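Local coordinates for protein alternansucrase (Leuconostoc mesenteroides, PDB 6HVG) that belongs to glycoside hydrolase family 70, a large enzyme with a TIM-barrel-type domain, a bound calcium ion and repeats of the choline-binding type, at residues G617-L631 against H654-Y668. Residues are numbered along the deposited sequence; the frame is centred on the assembly and turned at random.
Sequences GIRVDAVDNVDADLL and HLSILEDWNGKDPQY. With CA (calcium ion), chain C.
Glu659 lies against the guanidinium of Arg619, its CB over one face, while OE1 forms a salt bridge to Arg619 NH2 at 3.3 Å; the guanidinium and carboxylate planes are 26° apart. At the guanidinium edge, in plane, Asp621 OD1 accepts from NH1, using its anti lone pair. The extended Arg619 chain, with CG anti to the backbone N (chi1 170°), takes the guanidinium along to Glu659, and Asp1155 supplies a further carboxylate to NH1. Arg619 thus probably offsets the like charges of Asp621 and Glu659. Glu659 OE1 also receives Ala622 N from above the carboxylate plane, and OE2, lying in the indole plane, accepts Trp661 NE1 on its anti side, so both oxygens are tethered. Further along, Asp624 OD2 accepts Asn662 N (2.9 Å) nearly along its C-O axis.

On the face that bears Val620 and Leu658, Leu658 CD2 touches Val620 CG2 (3.6 Å) and, from the helix, Leu631 CD2 (3.5 Å). A water joins Ala628 O to Tyr668 OH at the ring edge. Beyond Asp624, Asn625 O binds the calcium ion with Glu575, Asp581 and Asp1159. Strands 617-620 and 657-658 pair in parallel through Ile657 N to Ile618 O, Val620 N to Ile657 O and Glu659 N to Val620 O, as neighbours in the barrel of the family; strand 1151-1156 flanks 617-620 on its other edge, and Ile618 packs against helices 587-601 and 629-642.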
loop_
_atom_site.group_PDB
_atom_site.type_symbol
_atom_site.label_atom_id
_atom_site.label_comp_id
_atom_site.label_asym_id
_atom_site.label_seq_id
_atom_site.Cartn_x
_atom_site.Cartn_y
_atom_site.Cartn_z
ATOM N N GLY A 617 15.068 3.266 26.752
ATOM C CA GLY A 617 13.673 3.488 26.432
ATOM C C GLY A 617 13.295 2.722 25.195
ATOM O O GLY A 617 14.136 2.071 24.598
ATOM N N ILE A 618 12.042 2.827 24.779
ATOM C CA ILE A 618 11.576 2.133 23.573
ATOM C C ILE A 618 10.774 3.034 22.645
ATOM O O ILE A 618 10.221 4.025 23.062
ATOM C CB ILE A 618 10.687 0.926 23.937
ATOM C CG1 ILE A 618 9.490 1.394 24.752
ATOM C CG2 ILE A 618 11.481 -0.126 24.713
ATOM C CD1 ILE A 618 8.423 0.333 24.960
ATOM N N ARG A 619 10.724 2.635 21.384
ATOM C CA ARG A 619 9.739 3.109 20.440
ATOM C C ARG A 619 8.802 1.939 20.160
ATOM O O ARG A 619 9.259 0.829 19.897
ATOM C CB ARG A 619 10.434 3.521 19.160
ATOM C CG ARG A 619 9.504 3.816 17.988
ATOM C CD ARG A 619 10.313 4.020 16.705
ATOM N NE ARG A 619 9.486 4.249 15.512
ATOM C CZ ARG A 619 8.869 3.304 14.802
ATOM N NH1 ARG A 619 8.982 2.033 15.136
ATOM N NH2 ARG A 619 8.129 3.647 13.751
ATOM N N VAL A 620 7.504 2.179 20.234
ATOM C CA VAL A 620 6.519 1.149 19.945
ATOM C C VAL A 620 6.116 1.294 18.491
ATOM O O VAL A 620 5.431 2.253 18.119
ATOM C CB VAL A 620 5.282 1.262 20.875
ATOM C CG1 VAL A 620 4.335 0.086 20.673
ATOM C CG2 VAL A 620 5.715 1.328 22.337
ATOM N N ASP A 621 6.563 0.343 17.674
ATOM C CA ASP A 621 6.265 0.316 16.236
ATOM C C ASP A 621 4.812 -0.106 16.010
ATOM O O ASP A 621 4.328 -1.033 16.647
ATOM C CB ASP A 621 7.213 -0.672 15.546
ATOM C CG ASP A 621 6.946 -0.831 14.045
ATOM O OD1 ASP A 621 7.262 0.105 13.249
ATOM O OD2 ASP A 621 6.439 -1.929 13.660
ATOM N N ALA A 622 4.122 0.586 15.112
ATOM C CA ALA A 622 2.843 0.143 14.549
ATOM C C ALA A 622 1.761 -0.001 15.599
ATOM O O ALA A 622 1.093 -1.029 15.680
ATOM C CB ALA A 622 3.038 -1.179 13.812
ATOM N N VAL A 623 1.597 1.035 16.408
ATOM C CA VAL A 623 0.670 1.010 17.537
ATOM C C VAL A 623 -0.760 0.668 17.121
ATOM O O VAL A 623 -1.435 -0.116 17.780
ATOM C CB VAL A 623 0.693 2.372 18.264
ATOM C CG1 VAL A 623 -0.434 2.505 19.291
ATOM C CG2 VAL A 623 2.037 2.572 18.951
ATOM N N ASP A 624 -1.221 1.271 16.031
ATOM C CA ASP A 624 -2.587 1.094 15.585
ATOM C C ASP A 624 -2.851 -0.251 14.906
ATOM O O ASP A 624 -3.999 -0.593 14.625
ATOM C CB ASP A 624 -2.963 2.257 14.683
ATOM C CG ASP A 624 -3.023 3.601 15.439
ATOM O OD1 ASP A 624 -3.153 3.590 16.690
ATOM O OD2 ASP A 624 -2.968 4.667 14.772
ATOM N N ASN A 625 -1.792 -1.027 14.657
ATOM C CA ASN A 625 -1.906 -2.319 13.985
ATOM C C ASN A 625 -1.772 -3.535 14.923
ATOM O O ASN A 625 -1.621 -4.663 14.439
ATOM C CB ASN A 625 -0.835 -2.410 12.919
ATOM C CG ASN A 625 -0.701 -1.139 12.151
ATOM O OD1 ASN A 625 0.054 -0.253 12.546
ATOM N ND2 ASN A 625 -1.376 -1.058 11.013
ATOM N N VAL A 626 -1.824 -3.296 16.235
ATOM C CA VAL A 626 -1.691 -4.321 17.258
ATOM C C VAL A 626 -2.684 -4.089 18.408
ATOM O O VAL A 626 -3.424 -3.108 18.415
ATOM C CB VAL A 626 -0.267 -4.357 17.846
ATOM C CG1 VAL A 626 0.762 -4.572 16.746
ATOM C CG2 VAL A 626 0.044 -3.104 18.664
ATOM N N ASP A 627 -2.722 -5.029 19.349
ATOM C CA ASP A 627 -3.603 -4.945 20.528
ATOM C C ASP A 627 -3.041 -3.934 21.523
ATOM O O ASP A 627 -1.908 -4.060 22.001
ATOM C CB ASP A 627 -3.764 -6.324 21.192
ATOM C CG ASP A 627 -4.895 -6.366 22.216
ATOM O OD1 ASP A 627 -4.992 -5.480 23.089
ATOM O OD2 ASP A 627 -5.681 -7.317 22.170
ATOM N N ALA A 628 -3.839 -2.925 21.831
ATOM C CA ALA A 628 -3.374 -1.799 22.634
ATOM C C ALA A 628 -2.983 -2.162 24.085
ATOM O O ALA A 628 -2.400 -1.343 24.792
ATOM C CB ALA A 628 -4.426 -0.712 22.619
ATOM N N ASP A 629 -3.310 -3.370 24.530
ATOM C CA ASP A 629 -2.805 -3.875 25.808
ATOM C C ASP A 629 -1.295 -3.776 25.927
ATOM O O ASP A 629 -0.772 -3.596 27.021
ATOM C CB ASP A 629 -3.187 -5.343 25.996
ATOM C CG ASP A 629 -4.659 -5.549 26.345
ATOM O OD1 ASP A 629 -5.330 -4.593 26.816
ATOM O OD2 ASP A 629 -5.123 -6.701 26.166
ATOM N N LEU A 630 -0.592 -3.890 24.808
ATOM C CA LEU A 630 0.853 -3.832 24.823
ATOM C C LEU A 630 1.380 -2.528 25.390
ATOM O O LEU A 630 2.486 -2.495 25.934
ATOM C CB LEU A 630 1.435 -4.068 23.422
ATOM C CG LEU A 630 1.261 -5.457 22.814
ATOM C CD1 LEU A 630 2.023 -5.550 21.501
ATOM C CD2 LEU A 630 1.713 -6.550 23.771
ATOM N N LEU A 631 0.624 -1.447 25.246
ATOM C CA LEU A 631 1.057 -0.169 25.776
ATOM C C LEU A 631 1.053 -0.203 27.299
ATOM O O LEU A 631 1.995 0.300 27.943
ATOM C CB LEU A 631 0.169 0.973 25.270
ATOM C CG LEU A 631 0.022 1.155 23.762
ATOM C CD1 LEU A 631 -0.718 2.434 23.448
ATOM C CD2 LEU A 631 1.362 1.170 23.066
ATOM N N HIS A 654 14.169 7.348 31.010
ATOM C CA HIS A 654 13.764 6.266 30.122
ATOM C C HIS A 654 12.768 6.803 29.104
ATOM O O HIS A 654 11.642 6.298 28.995
ATOM C CB HIS A 654 13.147 5.112 30.919
ATOM C CG HIS A 654 14.058 4.547 31.956
ATOM N ND1 HIS A 654 14.159 5.092 33.218
ATOM C CD2 HIS A 654 14.907 3.493 31.928
ATOM C CE1 HIS A 654 15.041 4.404 33.920
ATOM N NE2 HIS A 654 15.498 3.420 33.163
ATOM N N LEU A 655 13.201 7.829 28.363
ATOM C CA LEU A 655 12.397 8.402 27.278
ATOM C C LEU A 655 11.910 7.329 26.322
ATOM O O LEU A 655 12.709 6.573 25.816
ATOM C CB LEU A 655 13.199 9.423 26.469
ATOM C CG LEU A 655 13.196 10.848 26.980
ATOM C CD1 LEU A 655 14.223 11.650 26.200
ATOM C CD2 LEU A 655 11.807 11.466 26.849
ATOM N N SER A 656 10.592 7.305 26.097
ATOM C CA SER A 656 9.906 6.308 25.262
ATOM C C SER A 656 8.848 6.949 24.365
ATOM O O SER A 656 8.070 7.795 24.824
ATOM C CB SER A 656 9.210 5.260 26.142
ATOM O OG SER A 656 10.162 4.434 26.774
ATOM N N ILE A 657 8.805 6.535 23.098
ATOM C CA ILE A 657 7.909 7.141 22.115
ATOM C C ILE A 657 7.002 6.100 21.478
ATOM O O ILE A 657 7.303 4.903 21.483
ATOM C CB ILE A 657 8.686 7.924 21.025
ATOM C CG1 ILE A 657 9.540 6.981 20.170
ATOM C CG2 ILE A 657 9.532 9.003 21.682
ATOM C CD1 ILE A 657 10.361 7.683 19.091
ATOM N N LEU A 658 5.882 6.567 20.942
ATOM C CA LEU A 658 4.911 5.735 20.238
ATOM C C LEU A 658 4.833 6.176 18.783
ATOM O O LEU A 658 4.775 7.369 18.500
ATOM C CB LEU A 658 3.514 5.933 20.818
ATOM C CG LEU A 658 3.255 5.528 22.250
ATOM C CD1 LEU A 658 1.919 6.068 22.704
ATOM C CD2 LEU A 658 3.344 4.008 22.395
ATOM N N GLU A 659 4.786 5.214 17.861
ATOM C CA GLU A 659 4.335 5.441 16.481
ATOM C C GLU A 659 2.819 5.249 16.485
ATOM O O GLU A 659 2.343 4.134 16.291
ATOM C CB GLU A 659 4.975 4.452 15.521
ATOM C CG GLU A 659 4.830 4.801 14.040
ATOM C CD GLU A 659 4.798 3.586 13.089
ATOM O OE1 GLU A 659 5.079 2.443 13.494
ATOM O OE2 GLU A 659 4.474 3.766 11.897
ATOM N N ASP A 660 2.080 6.339 16.755
ATOM C CA ASP A 660 0.631 6.305 16.929
ATOM C C ASP A 660 -0.065 7.302 15.995
ATOM O O ASP A 660 -0.298 8.437 16.362
ATOM C CB ASP A 660 0.274 6.573 18.387
ATOM C CG ASP A 660 0.645 7.984 18.853
ATOM O OD1 ASP A 660 1.666 8.550 18.359
ATOM O OD2 ASP A 660 -0.086 8.520 19.735
ATOM N N TRP A 661 -0.409 6.850 14.789
ATOM C CA TRP A 661 -0.828 7.748 13.726
ATOM C C TRP A 661 -2.263 8.272 13.859
ATOM O O TRP A 661 -2.543 9.364 13.383
ATOM C CB TRP A 661 -0.663 7.083 12.368
ATOM C CG TRP A 661 0.721 6.835 11.944
ATOM C CD1 TRP A 661 1.361 5.642 11.918
ATOM C CD2 TRP A 661 1.660 7.803 11.466
ATOM N NE1 TRP A 661 2.653 5.794 11.446
ATOM C CE2 TRP A 661 2.859 7.114 11.160
ATOM C CE3 TRP A 661 1.610 9.182 11.265
ATOM C CZ2 TRP A 661 3.987 7.760 10.674
ATOM C CZ3 TRP A 661 2.731 9.812 10.766
ATOM C CH2 TRP A 661 3.899 9.105 10.481
ATOM N N ASN A 662 -3.160 7.530 14.512
ATOM C CA ASN A 662 -4.563 7.954 14.580
ATOM C C ASN A 662 -4.701 9.284 15.295
ATOM O O ASN A 662 -4.085 9.505 16.321
ATOM C CB ASN A 662 -5.446 6.925 15.285
ATOM C CG ASN A 662 -6.932 7.210 15.100
ATOM O OD1 ASN A 662 -7.490 8.121 15.708
ATOM N ND2 ASN A 662 -7.579 6.422 14.272
ATOM N N GLY A 663 -5.530 10.156 14.737
ATOM C CA GLY A 663 -5.719 11.498 15.244
ATOM C C GLY A 663 -6.332 11.548 16.626
ATOM O O GLY A 663 -6.277 12.598 17.254
ATOM N N LYS A 664 -6.914 10.442 17.100
ATOM C CA LYS A 664 -7.462 10.375 18.446
ATOM C C LYS A 664 -6.552 9.632 19.461
ATOM O O LYS A 664 -6.933 9.478 20.626
ATOM C CB LYS A 664 -8.833 9.709 18.415
ATOM C CG LYS A 664 -9.981 10.601 17.976
ATOM C CD LYS A 664 -11.304 9.824 17.874
ATOM C CE LYS A 664 -11.658 9.119 19.195
ATOM N NZ LYS A 664 -12.997 8.457 19.260
ATOM N N ASP A 665 -5.371 9.190 19.031
ATOM C CA ASP A 665 -4.432 8.511 19.913
ATOM C C ASP A 665 -3.829 9.435 21.010
ATOM O O ASP A 665 -3.664 9.027 22.148
ATOM C CB ASP A 665 -3.286 7.879 19.097
ATOM C CG ASP A 665 -3.669 6.556 18.429
ATOM O OD1 ASP A 665 -4.776 6.065 18.697
ATOM O OD2 ASP A 665 -2.835 6.006 17.650
ATOM N N PRO A 666 -3.478 10.675 20.665
ATOM C CA PRO A 666 -2.971 11.571 21.698
ATOM C C PRO A 666 -3.813 11.615 22.954
ATOM O O PRO A 666 -3.278 11.545 24.035
ATOM C CB PRO A 666 -2.998 12.928 21.007
ATOM C CG PRO A 666 -2.661 12.592 19.606
ATOM C CD PRO A 666 -3.393 11.294 19.337
ATOM N N GLN A 667 -5.125 11.705 22.801
ATOM C CA GLN A 667 -6.038 11.855 23.931
ATOM C C GLN A 667 -6.186 10.541 24.683
ATOM O O GLN A 667 -6.291 10.550 25.906
ATOM C CB GLN A 667 -7.415 12.348 23.464
ATOM C CG GLN A 667 -7.461 13.786 22.945
ATOM C CD GLN A 667 -6.732 14.004 21.602
ATOM O OE1 GLN A 667 -6.668 13.106 20.749
ATOM N NE2 GLN A 667 -6.124 15.181 21.446
ATOM N N TYR A 668 -6.180 9.415 23.961
ATOM C CA TYR A 668 -6.115 8.105 24.608
ATOM C C TYR A 668 -4.869 8.006 25.486
ATOM O O TYR A 668 -4.962 7.697 26.660
ATOM C CB TYR A 668 -6.080 6.975 23.577
ATOM C CG TYR A 668 -5.951 5.604 24.204
ATOM C CD1 TYR A 668 -4.703 5.063 24.497
ATOM C CD2 TYR A 668 -7.072 4.858 24.509
ATOM C CE1 TYR A 668 -4.586 3.822 25.096
ATOM C CE2 TYR A 668 -6.962 3.615 25.091
ATOM C CZ TYR A 668 -5.730 3.090 25.387
ATOM O OH TYR A 668 -5.663 1.851 25.983
HETATM CA CA CA C . -1.378 -6.829 13.745
HETATM O O HOH W 1 -3.636 0.614 26.636
HETATM O O HOH W 2 -0.023 -7.854 15.397
#